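Local coordinates for PlaB phospholipase (Legionella pneumophila, PDB 6ZTI), which is a phospholipase of the alpha/beta-hydrolase type and a virulence-related enzyme whose activity is controlled by tetramerization mediated by NAD(H), at residues N209-T212 with G213-G216. Sequence-based numbering, arbitrary orientation.
With SND (thionicotinamide-adenine-dinucleotide), chain H.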
# COMPACT_ATOMS: atom_id res chain seq x y z
N ASN B 209 -7.61 -3.37 -23.42
CA ASN B 209 -7.21 -1.99 -23.15
C ASN B 209 -7.66 -1.08 -24.29
O ASN B 209 -6.88 -0.76 -25.19
CB ASN B 209 -5.72 -1.90 -22.92
CG ASN B 209 -5.31 -2.60 -21.64
OD1 ASN B 209 -5.63 -2.14 -20.55
ND2 ASN B 209 -4.66 -3.75 -21.76
N SER B 210 -8.89 -0.57 -24.16
CA SER B 210 -9.56 0.14 -25.24
C SER B 210 -8.97 1.52 -25.51
O SER B 210 -9.27 2.10 -26.55
CB SER B 210 -11.05 0.25 -24.91
OG SER B 210 -11.27 1.01 -23.74
N TYR B 211 -8.12 2.06 -24.62
CA TYR B 211 -7.36 3.25 -24.97
C TYR B 211 -6.63 3.08 -26.30
O TYR B 211 -6.41 4.06 -27.03
CB TYR B 211 -6.35 3.59 -23.87
CG TYR B 211 -6.89 4.30 -22.64
CD1 TYR B 211 -7.89 5.26 -22.73
CD2 TYR B 211 -6.37 4.02 -21.39
CE1 TYR B 211 -8.36 5.90 -21.59
CE2 TYR B 211 -6.83 4.64 -20.26
CZ TYR B 211 -7.81 5.58 -20.35
OH TYR B 211 -8.22 6.19 -19.19
N THR B 212 -6.25 1.85 -26.64
CA THR B 212 -5.53 1.64 -27.89
C THR B 212 -6.38 1.87 -29.13
O THR B 212 -5.85 1.80 -30.24
CB THR B 212 -4.95 0.23 -27.92
OG1 THR B 212 -6.00 -0.73 -27.80
CG2 THR B 212 -3.97 0.05 -26.76
N GLY B 213 -7.69 2.12 -28.96
CA GLY B 213 -8.55 2.52 -30.07
C GLY B 213 -9.39 3.76 -29.79
O GLY B 213 -10.39 4.00 -30.48
N GLU B 214 -8.99 4.56 -28.81
CA GLU B 214 -9.82 5.66 -28.34
C GLU B 214 -10.04 6.70 -29.42
O GLU B 214 -9.09 7.18 -30.05
CB GLU B 214 -9.18 6.31 -27.12
CG GLU B 214 -9.96 7.42 -26.48
CD GLU B 214 -9.20 8.01 -25.32
OE1 GLU B 214 -8.03 8.41 -25.53
OE2 GLU B 214 -9.74 8.02 -24.20
N SER B 215 -11.31 7.08 -29.61
CA SER B 215 -11.65 8.10 -30.58
C SER B 215 -11.06 9.43 -30.12
O SER B 215 -11.10 9.77 -28.94
CB SER B 215 -13.16 8.22 -30.72
OG SER B 215 -13.76 8.37 -29.43
N GLY B 216 -10.49 10.18 -31.07
CA GLY B 216 -9.77 11.39 -30.72
C GLY B 216 -8.31 11.17 -30.42
O GLY B 216 -7.63 12.12 -30.02
PA SND H . -10.46 -0.99 -14.95
O1A SND H . -11.34 -0.45 -13.87
O2A SND H . -11.04 -1.12 -16.34
O5B SND H . -9.85 -2.44 -14.61
C5B SND H . -9.44 -2.69 -13.26
C4B SND H . -8.48 -3.85 -13.29
O4B SND H . -9.11 -5.00 -13.91
C3B SND H . -7.19 -3.60 -14.07
O3B SND H . -6.09 -4.18 -13.38
C2B SND H . -7.46 -4.31 -15.39
O2B SND H . -6.26 -4.72 -16.04
C1B SND H . -8.26 -5.51 -14.91
N9A SND H . -9.08 -6.13 -15.94
C8A SND H . -10.26 -5.65 -16.46
N7A SND H . -10.73 -6.35 -17.45
C5A SND H . -9.80 -7.38 -17.60
C6A SND H . -9.69 -8.43 -18.53
N6A SND H . -10.61 -8.68 -19.47
N1A SND H . -8.62 -9.24 -18.44
C2A SND H . -7.73 -9.02 -17.46
N3A SND H . -7.74 -8.07 -16.52
C4A SND H . -8.80 -7.26 -16.66
O3 SND H . -9.17 -0.07 -15.07
PN SND H . -7.82 -0.11 -15.93
O1N SND H . -8.06 -1.02 -17.08
O2N SND H . -6.71 -0.39 -15.00
O5D SND H . -7.75 1.41 -16.42
C5D SND H . -7.06 2.40 -15.63
C4D SND H . -7.81 3.72 -15.66
O4D SND H . -8.05 4.12 -17.03
C3D SND H . -9.19 3.74 -15.00
O3D SND H . -9.43 5.05 -14.50
C2D SND H . -10.10 3.38 -16.17
O2D SND H . -11.46 3.79 -15.99
C1D SND H . -9.43 4.18 -17.28
N1N SND H . -9.71 3.52 -18.64
C2N SND H . -8.90 2.50 -18.97
C3N SND H . -9.01 1.92 -20.21
C7N SND H . -8.02 0.89 -20.64
S7N SND H . -7.38 0.91 -22.18
N7N SND H . -7.66 -0.01 -19.75
C4N SND H . -9.98 2.39 -21.09
C5N SND H . -10.81 3.42 -20.71
C6N SND H . -10.66 3.99 -19.47
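Tyr211 CG stands beside its backbone N, anti to the carbonyl carbon (chi1 -80°), while Glu214 sends CG anti to its N (chi1 -177°) and stays extended to the carboxylate, and the two side chains run alongside each other in the same direction. This brings Glu214 OE2 to the ring edge, 3.6 Å from Tyr211 CE1, with carboxylate and ring planes 65° apart. Over one face of the Tyr211 ring, toward its rim, lies the thionicotinamide of the bound dinucleotide, its C3N 3.5 Å from Tyr211 CE2. Asn209 OD1 accepts a nearly straight hydrogen bond from N7N of the same group (3.0 Å) and another from Arg145 NH2. Behind them the chain winds through a short 3-10 turn: Gly213 N donates to Ser210 O at 2.9 Å, and Glu214 N to Tyr211 O at 3.2 Å. Asn209 O takes two donors from opposite faces, Thr212 N and Thr212 OG1, the latter at 2.8 Å. Outside the turn, Tyr211 OH is hydrogen-bonded to Asp380 and Gln382, and Glu214 OE1 forms a salt bridge with Arg222. The turn, part of an NAD-binding pocket, lies in the loop between strand 191-197 and helix 223-226, with Glu214 packed on strand 378-383.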